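Side-chain contacts in phosphatidylglycerophosphatase B (Bacillus subtilis, PDB 6FMX), which removes the terminal phosphate from phosphatidylglycerophosphate to give phosphatidylglycerol, and also dephosphorylates undecaprenyl pyrophosphate, the precursor of a lipid carrier: residues A[94-99]-A[152-157]; A[139-144]-A[193-198]. All coordinates share one frame; numbering follows the deposited sequence.

How the contacts relate
Helix 139-158 takes part in both contacts, whose centres lie about 23 Å apart. Its first turns, in contact 2, meet helix 192-215 close to the centre of the chain. There all touching residues are buried, glycine and serine keep the backbones close, and the neighbouring backbone N-H groups hold tungstate. Its last turns, in contact 1, meet the start of helix 96-118 near the presumed cytoplasmic side, away from the annotated sites. That contact is partly buried and rests on long side chains: a lysine-aspartate salt bridge, a phenylalanine ring and a leucine. The core contact brings helix backbones close, with small side chains between, whereas the peripheral one bridges a wider gap with charge and apolar bulk.

Contact 1: A[94-99]-A[152-157]. With OLC ((2R)-2,3-dihydroxypropyl (9Z)-octadec-9-enoate), chain F.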
ATOM      1  N   THR A  94      19.491  -1.253  16.253  1.00 36.35           N
ATOM      2  CA  THR A  94      19.495  -1.348  14.802  1.00 34.01           C
ATOM      3  C   THR A  94      19.141  -0.008  14.170  1.00 36.38           C
ATOM      4  O   THR A  94      18.396   0.797  14.734  1.00 33.47           O
ATOM      5  CB  THR A  94      18.514  -2.411  14.311  1.00 34.46           C
ATOM      6  OG1 THR A  94      18.536  -2.450  12.877  1.00 34.91           O
ATOM      7  CG2 THR A  94      17.102  -2.086  14.780  1.00 35.43           C
ATOM      8  N   TRP A  95      19.688   0.222  12.981  1.00 31.63           N
ATOM      9  CA  TRP A  95      19.356   1.404  12.198  1.00 35.58           C
ATOM     10  C   TRP A  95      18.378   1.082  11.075  1.00 33.17           C
ATOM     11  O   TRP A  95      18.188   1.902  10.173  1.00 31.82           O
ATOM     12  CB  TRP A  95      20.632   2.039  11.638  1.00 35.47           C
ATOM     13  CG  TRP A  95      21.470   2.689  12.700  1.00 37.97           C
ATOM     14  CD1 TRP A  95      22.055   2.078  13.774  1.00 36.26           C
ATOM     15  CD2 TRP A  95      21.802   4.079  12.800  1.00 40.03           C
ATOM     16  NE1 TRP A  95      22.739   3.004  14.528  1.00 36.42           N
ATOM     17  CE2 TRP A  95      22.597   4.238  13.952  1.00 36.86           C
ATOM     18  CE3 TRP A  95      21.512   5.203  12.019  1.00 41.49           C
ATOM     19  CZ2 TRP A  95      23.098   5.476  14.349  1.00 37.31           C
ATOM     20  CZ3 TRP A  95      22.012   6.432  12.414  1.00 41.28           C
ATOM     21  CH2 TRP A  95      22.797   6.557  13.568  1.00 35.73           C
ATOM     22  N   ASP A  96      17.750  -0.095  11.121  1.00 32.45           N
ATOM     23  CA  ASP A  96      16.875  -0.529  10.043  1.00 34.79           C
ATOM     24  C   ASP A  96      15.698   0.414   9.837  1.00 33.64           C
ATOM     25  O   ASP A  96      15.093   0.403   8.760  1.00 31.80           O
ATOM     26  CB  ASP A  96      16.391  -1.952  10.323  1.00 34.01           C
ATOM     27  CG  ASP A  96      17.444  -2.991  10.005  1.00 32.93           C
ATOM     28  OD1 ASP A  96      18.502  -2.604   9.463  1.00 32.50           O
ATOM     29  OD2 ASP A  96      17.224  -4.183  10.307  1.00 29.65           O
ATOM     30  N   GLY A  97      15.374   1.247  10.826  1.00 30.93           N
ATOM     31  CA  GLY A  97      14.360   2.265  10.615  1.00 33.29           C
ATOM     32  C   GLY A  97      14.704   3.207   9.480  1.00 33.77           C
ATOM     33  O   GLY A  97      13.813   3.768   8.840  1.00 31.49           O
ATOM     34  N   LEU A  98      15.996   3.391   9.212  1.00 31.64           N
ATOM     35  CA  LEU A  98      16.391   4.225   8.086  1.00 34.48           C
ATOM     36  C   LEU A  98      16.039   3.557   6.766  1.00 34.27           C
ATOM     37  O   LEU A  98      15.597   4.231   5.825  1.00 36.93           O
ATOM     38  CB  LEU A  98      17.890   4.531   8.149  1.00 37.31           C
ATOM     39  CG  LEU A  98      18.298   5.704   9.045  1.00 43.65           C
ATOM     40  CD1 LEU A  98      19.776   6.024   8.895  1.00 44.59           C
ATOM     41  CD2 LEU A  98      17.453   6.939   8.761  1.00 45.34           C
ATOM     42  N   LEU A  99      16.218   2.236   6.684  1.00 32.93           N
ATOM     43  CA  LEU A  99      15.773   1.490   5.514  1.00 34.27           C
ATOM     44  C   LEU A  99      14.270   1.627   5.321  1.00 31.22           C
ATOM     45  O   LEU A  99      13.791   1.766   4.191  1.00 32.19           O
ATOM     46  CB  LEU A  99      16.146   0.016   5.659  1.00 33.05           C
ATOM     47  CG  LEU A  99      17.292  -0.596   4.862  1.00 40.80           C
ATOM     48  CD1 LEU A  99      18.598   0.152   5.096  1.00 43.23           C
ATOM     49  CD2 LEU A  99      17.441  -2.063   5.252  1.00 33.55           C
ATOM     50  N   ALA A 152       6.232  -5.595   9.139  1.00 26.21           N
ATOM     51  CA  ALA A 152       6.184  -6.996   9.540  1.00 26.81           C
ATOM     52  C   ALA A 152       7.552  -7.653   9.418  1.00 28.96           C
ATOM     53  O   ALA A 152       7.976  -8.389  10.317  1.00 28.78           O
ATOM     54  CB  ALA A 152       5.160  -7.751   8.691  1.00 27.11           C
ATOM     55  N   TYR A 153       8.254  -7.398   8.311  1.00 27.74           N
ATOM     56  CA  TYR A 153       9.558  -8.022   8.113  1.00 28.06           C
ATOM     57  C   TYR A 153      10.534  -7.604   9.203  1.00 28.50           C
ATOM     58  O   TYR A 153      11.213  -8.452   9.796  1.00 28.91           O
ATOM     59  CB  TYR A 153      10.120  -7.672   6.732  1.00 24.80           C
ATOM     60  CG  TYR A 153      11.575  -8.080   6.591  1.00 26.02           C
ATOM     61  CD1 TYR A 153      11.916  -9.407   6.401  1.00 30.28           C
ATOM     62  CD2 TYR A 153      12.600  -7.141   6.647  1.00 24.71           C
ATOM     63  CE1 TYR A 153      13.246  -9.804   6.279  1.00 31.05           C
ATOM     64  CE2 TYR A 153      13.930  -7.523   6.527  1.00 28.15           C
ATOM     65  CZ  TYR A 153      14.240  -8.856   6.347  1.00 29.29           C
ATOM     66  OH  TYR A 153      15.549  -9.241   6.230  1.00 31.83           O
ATOM     67  N   PHE A 154      10.612  -6.303   9.490  1.00 25.51           N
ATOM     68  CA  PHE A 154      11.587  -5.835  10.463  1.00 28.69           C
ATOM     69  C   PHE A 154      11.181  -6.151  11.899  1.00 30.72           C
ATOM     70  O   PHE A 154      12.054  -6.383  12.742  1.00 30.13           O
ATOM     71  CB  PHE A 154      11.823  -4.339  10.278  1.00 29.82           C
ATOM     72  CG  PHE A 154      12.717  -4.019   9.108  1.00 31.03           C
ATOM     73  CD1 PHE A 154      14.051  -4.381   9.129  1.00 28.92           C
ATOM     74  CD2 PHE A 154      12.216  -3.369   7.985  1.00 28.94           C
ATOM     75  CE1 PHE A 154      14.880  -4.102   8.053  1.00 30.60           C
ATOM     76  CE2 PHE A 154      13.040  -3.079   6.896  1.00 30.46           C
ATOM     77  CZ  PHE A 154      14.374  -3.442   6.928  1.00 31.94           C
ATOM     78  N   LEU A 155       9.881  -6.193  12.198  1.00 31.34           N
ATOM     79  CA  LEU A 155       9.463  -6.628  13.530  1.00 30.28           C
ATOM     80  C   LEU A 155       9.846  -8.082  13.776  1.00 32.65           C
ATOM     81  O   LEU A 155      10.395  -8.415  14.832  1.00 35.51           O
ATOM     82  CB  LEU A 155       7.959  -6.438  13.719  1.00 29.53           C
ATOM     83  CG  LEU A 155       7.437  -4.997  13.827  1.00 31.85           C
ATOM     84  CD1 LEU A 155       5.932  -5.012  14.078  1.00 27.91           C
ATOM     85  CD2 LEU A 155       8.185  -4.186  14.895  1.00 30.30           C
ATOM     86  N   VAL A 156       9.555  -8.964  12.816  1.00 32.11           N
ATOM     87  CA  VAL A 156       9.934 -10.366  12.952  1.00 31.57           C
ATOM     88  C   VAL A 156      11.454 -10.509  12.984  1.00 33.76           C
ATOM     89  O   VAL A 156      11.988 -11.389  13.669  1.00 35.37           O
ATOM     90  CB  VAL A 156       9.291 -11.196  11.817  1.00 33.98           C
ATOM     91  CG1 VAL A 156       9.965 -12.553  11.660  1.00 38.33           C
ATOM     92  CG2 VAL A 156       7.794 -11.378  12.073  1.00 32.58           C
ATOM     93  N   LYS A 157      12.179  -9.635  12.281  1.00 30.39           N
ATOM     94  CA  LYS A 157      13.640  -9.706  12.290  1.00 31.19           C
ATOM     95  C   LYS A 157      14.210  -9.381  13.669  1.00 34.56           C
ATOM     96  O   LYS A 157      15.167 -10.022  14.125  1.00 31.23           O
ATOM     97  CB  LYS A 157      14.226  -8.754  11.243  1.00 28.32           C
ATOM     98  CG  LYS A 157      15.767  -8.755  11.205  1.00 29.52           C
ATOM     99  CD  LYS A 157      16.320  -7.878  10.094  1.00 29.41           C
ATOM    100  CE  LYS A 157      17.827  -7.706  10.241  1.00 28.94           C
ATOM    101  NZ  LYS A 157      18.351  -6.600   9.392  1.00 30.35           N
TER
HETATM  102  C10 OLC F 305      16.147   8.043   5.601  1.00 54.16           C
HETATM  103  C9  OLC F 305      15.118   8.505   4.896  1.00 52.70           C
HETATM  104  C11 OLC F 305      17.476   7.802   4.926  1.00 55.51           C
HETATM  105  C8  OLC F 305      15.278   8.791   3.423  1.00 55.70           C
HETATM  106  C24 OLC F 305       3.031  13.463   1.411  1.00 58.71           C
HETATM  107  C12 OLC F 305      17.543   6.362   4.432  1.00 62.13           C
HETATM  108  C7  OLC F 305      14.289   9.872   3.004  1.00 52.56           C
HETATM  109  C6  OLC F 305      13.013   9.798   3.833  1.00 51.88           C
HETATM  110  C5  OLC F 305      11.786  10.094   2.976  1.00 51.60           C
HETATM  111  C4  OLC F 305      10.804  10.991   3.719  1.00 51.82           C
HETATM  112  C3  OLC F 305       9.365  10.573   3.442  1.00 52.17           C
HETATM  113  C2  OLC F 305       8.799  11.321   2.240  1.00 51.85           C
HETATM  114  C21 OLC F 305       5.471  13.079   1.714  1.00 59.11           C
HETATM  115  C1  OLC F 305       7.328  11.588   2.458  1.00 53.23           C
HETATM  116  C22 OLC F 305       4.126  12.405   1.464  1.00 56.14           C
HETATM  117  O19 OLC F 305       6.799  11.316   3.523  1.00 56.40           O
HETATM  118  O25 OLC F 305       3.114  14.175   0.172  1.00 65.08           O
HETATM  119  O23 OLC F 305       4.169  11.699   0.218  1.00 52.92           O
HETATM  120  O20 OLC F 305       6.525  12.172   1.395  1.00 57.79           O
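Lys157 runs fully extended from CA to NZ, with CG anti to its backbone N (chi1 179°), and this reach carries its ammonium group to Asp96. Asp96 and Phe154 both have CG beside their own backbone N (chi1 -78° in each), which sets carboxylate and ring against one another between the helices. The salt bridge from Lys157 NZ to Asp96 OD2 measures 2.8 Å. NZ arrives on the syn side of that oxygen, slightly out of the carboxylate plane. The same OD2 is bonded by His158 NE2, while Lys157 NZ has a second acidic partner in Asp213, so the pair belongs to a wider charged cluster. Asp96 OD2 also comes in beside the ring rather than over it, 3.3 Å from Phe154 CE1, with carboxylate and ring planes turned 54° apart. Just before this aspartate, Thr94 OG1 accepts a hydrogen bond from Asp96 N at 3.0 Å, forming an ST turn that leads into helix 96-118 at what is probably the cytoplasmic side of the PAP2 helical bundle; threonine suits the spot because its short side chain places a hydroxyl within reach of the N-H two residues further on. The Phe154 ring has Asp96 O over one face and Tyr153 CD2 over the other, 3.8 Å above its plane. At the ring's edge Leu99 CD2 approaches Phe154 CZ to 3.8 Å, the two side chains crossing at about a right angle, an apolar contact one helical turn beyond the aspartate. Leu98 serves a different neighbour, a monoolein lipid: its CD2 branch packs 3.6 Å from C10 of the oleoyl chain.

Contact 2: A[139-144]-A[193-198]; sequences GHSMNA and TDVLGG. With WO4 (tungstate(VI)ion), chain G.
Gly139 N donates almost straight to tungstate O2 (2.9 Å, 173°), and His140 N binds tungstate O4 at the same 2.9 Å, so the first turn of helix 139-158 grips the anion through its backbone. His140 CG lies beside its own backbone N (chi1 -84°), bringing the ring round to the anion: O3 sits near the ring plane, and ND1 donates to it over a longer 3.3 Å. Shrinking His140 to an alanine removes the ring, presumed proton donor of phosphatase motif II, and tungstate O3 is then likely to be held less firmly. Behind the pocket the axis of segment 193-198 crosses that of 139-144 at -28°, the two approaching to 7.5 Å. Ser141 OG rests on both Val195 methyls, nearest CG2 at 3.5 Å, while its polar partner is Ser138 OG, which itself hydrogen-bonds to the tungstate; Ser141 is thus second-shell. Gly198 suits the closest backbone approach, since a side chain there would run into Met142 N and Ser141 CB. With hydrogen alone there, Met142 CA comes to 3.3 Å from Gly198 O, a weak CA-H...O contact. Asp194, inferred to steady the nucleophile His190, is tied to Ser138 by a backbone hydrogen bond, coupling motifs II and III. Together with Lys115, Arg122 and Arg184, the N-H groups at the helix N-terminus probably favour a tetrahedral oxyanion, consistent with tungstate occupying the place of the substrate phosphate.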
ATOM      1  N   GLY A 139      -2.314   5.974  -3.980  1.00 26.40           N
ATOM      2  CA  GLY A 139      -1.227   6.161  -3.035  1.00 28.87           C
ATOM      3  C   GLY A 139      -1.460   5.461  -1.706  1.00 28.02           C
ATOM      4  O   GLY A 139      -0.529   4.904  -1.128  1.00 26.13           O
ATOM      5  N   HIS A 140      -2.703   5.485  -1.203  1.00 26.64           N
ATOM      6  CA  HIS A 140      -2.984   4.785   0.053  1.00 26.05           C
ATOM      7  C   HIS A 140      -2.712   3.293  -0.085  1.00 26.76           C
ATOM      8  O   HIS A 140      -2.150   2.666   0.822  1.00 26.21           O
ATOM      9  CB  HIS A 140      -4.434   5.014   0.496  1.00 27.59           C
ATOM     10  CG  HIS A 140      -4.664   6.287   1.258  1.00 27.23           C
ATOM     11  ND1 HIS A 140      -4.393   7.536   0.739  1.00 30.85           N
ATOM     12  CD2 HIS A 140      -5.202   6.502   2.484  1.00 28.86           C
ATOM     13  CE1 HIS A 140      -4.731   8.462   1.619  1.00 27.29           C
ATOM     14  NE2 HIS A 140      -5.229   7.862   2.685  1.00 26.13           N
ATOM     15  N   SER A 141      -3.109   2.704  -1.215  1.00 27.00           N
ATOM     16  CA  SER A 141      -2.887   1.282  -1.427  1.00 25.49           C
ATOM     17  C   SER A 141      -1.412   0.979  -1.612  1.00 26.66           C
ATOM     18  O   SER A 141      -0.894  -0.026  -1.114  1.00 24.70           O
ATOM     19  CB  SER A 141      -3.693   0.810  -2.639  1.00 24.78           C
ATOM     20  OG  SER A 141      -5.031   1.283  -2.556  1.00 28.02           O
ATOM     21  N   MET A 142      -0.709   1.861  -2.341  0.71 27.76           N
ATOM     22  CA  MET A 142       0.723   1.703  -2.546  0.71 28.28           C
ATOM     23  C   MET A 142       1.490   1.865  -1.237  0.71 29.72           C
ATOM     24  O   MET A 142       2.444   1.121  -0.975  0.71 28.05           O
ATOM     25  CB  MET A 142       1.202   2.719  -3.577  0.71 27.96           C
ATOM     26  CG  MET A 142       2.588   2.456  -4.129  0.71 31.39           C
ATOM     27  SD  MET A 142       2.732   3.135  -5.792  0.71 30.66           S
ATOM     28  CE  MET A 142       4.518   3.314  -5.899  0.71 32.21           C
ATOM     29  N   ASN A 143       1.102   2.852  -0.419  1.00 27.80           N
ATOM     30  CA  ASN A 143       1.685   3.013   0.914  1.00 28.76           C
ATOM     31  C   ASN A 143       1.475   1.764   1.761  1.00 29.45           C
ATOM     32  O   ASN A 143       2.406   1.282   2.423  1.00 27.78           O
ATOM     33  CB  ASN A 143       1.052   4.207   1.640  1.00 28.88           C
ATOM     34  CG  ASN A 143       1.391   5.547   1.025  1.00 32.60           C
ATOM     35  OD1 ASN A 143       2.239   5.656   0.147  1.00 31.99           O
ATOM     36  ND2 ASN A 143       0.705   6.591   1.497  1.00 32.72           N
ATOM     37  N   ALA A 144       0.241   1.248   1.790  1.00 26.59           N
ATOM     38  CA  ALA A 144      -0.074   0.166   2.722  1.00 28.90           C
ATOM     39  C   ALA A 144       0.571  -1.143   2.282  1.00 28.05           C
ATOM     40  O   ALA A 144       1.044  -1.927   3.111  1.00 27.19           O
ATOM     41  CB  ALA A 144      -1.590  -0.000   2.862  1.00 24.92           C
ATOM     42  N   THR A 193      -8.840  -0.753 -10.127  1.00 22.10           N
ATOM     43  CA  THR A 193      -7.555  -0.904 -10.806  1.00 23.69           C
ATOM     44  C   THR A 193      -6.502   0.053 -10.261  1.00 25.12           C
ATOM     45  O   THR A 193      -5.309  -0.283 -10.274  1.00 24.67           O
ATOM     46  CB  THR A 193      -7.716  -0.710 -12.316  1.00 27.35           C
ATOM     47  OG1 THR A 193      -8.441   0.500 -12.568  1.00 27.30           O
ATOM     48  CG2 THR A 193      -8.454  -1.895 -12.920  1.00 25.94           C
ATOM     49  N   ASP A 194      -6.901   1.249  -9.806  1.00 23.33           N
ATOM     50  CA  ASP A 194      -5.953   2.105  -9.095  1.00 24.11           C
ATOM     51  C   ASP A 194      -5.393   1.389  -7.876  1.00 23.67           C
ATOM     52  O   ASP A 194      -4.204   1.516  -7.557  1.00 23.39           O
ATOM     53  CB  ASP A 194      -6.599   3.414  -8.629  1.00 24.27           C
ATOM     54  CG  ASP A 194      -7.239   4.201  -9.740  1.00 26.91           C
ATOM     55  OD1 ASP A 194      -6.749   4.146 -10.890  1.00 27.56           O
ATOM     56  OD2 ASP A 194      -8.218   4.916  -9.426  1.00 28.65           O
ATOM     57  N   VAL A 195      -6.258   0.665  -7.161  1.00 22.83           N
ATOM     58  CA  VAL A 195      -5.849  -0.024  -5.942  1.00 22.75           C
ATOM     59  C   VAL A 195      -4.908  -1.176  -6.272  1.00 24.17           C
ATOM     60  O   VAL A 195      -3.854  -1.340  -5.643  1.00 24.48           O
ATOM     61  CB  VAL A 195      -7.089  -0.506  -5.171  1.00 23.24           C
ATOM     62  CG1 VAL A 195      -6.691  -1.484  -4.068  1.00 25.23           C
ATOM     63  CG2 VAL A 195      -7.841   0.698  -4.591  1.00 25.56           C
ATOM     64  N   LEU A 196      -5.287  -2.004  -7.251  1.00 22.91           N
ATOM     65  CA  LEU A 196      -4.434  -3.119  -7.649  1.00 25.29           C
ATOM     66  C   LEU A 196      -3.089  -2.624  -8.172  1.00 25.84           C
ATOM     67  O   LEU A 196      -2.049  -3.227  -7.888  1.00 24.93           O
ATOM     68  CB  LEU A 196      -5.138  -3.982  -8.701  1.00 26.91           C
ATOM     69  CG  LEU A 196      -6.436  -4.703  -8.338  1.00 28.28           C
ATOM     70  CD1 LEU A 196      -7.006  -5.408  -9.554  1.00 29.05           C
ATOM     71  CD2 LEU A 196      -6.212  -5.691  -7.228  1.00 33.54           C
ATOM     72  N   GLY A 197      -3.090  -1.527  -8.935  1.00 24.31           N
ATOM     73  CA  GLY A 197      -1.833  -0.955  -9.394  1.00 25.84           C
ATOM     74  C   GLY A 197      -0.936  -0.527  -8.250  1.00 24.95           C
ATOM     75  O   GLY A 197       0.272  -0.777  -8.269  1.00 25.02           O
ATOM     76  N   GLY A 198      -1.513   0.126  -7.237  1.00 26.23           N
ATOM     77  CA  GLY A 198      -0.724   0.527  -6.085  1.00 27.08           C
ATOM     78  C   GLY A 198      -0.285  -0.654  -5.244  1.00 26.60           C
ATOM     79  O   GLY A 198       0.850  -0.690  -4.756  1.00 27.21           O
TER
HETATM   80  W   WO4 G 306      -4.803   8.375  -2.978  0.60 32.04           W
HETATM   81  O1  WO4 G 306      -6.604   9.317  -3.125  0.60 23.62           O
HETATM   82  O2  WO4 G 306      -3.860   8.309  -4.774  0.60 25.41           O
HETATM   83  O3  WO4 G 306      -3.586   9.472  -1.768  0.60 29.60           O
HETATM   84  O4  WO4 G 306      -5.149   6.498  -2.359  0.60 26.57           O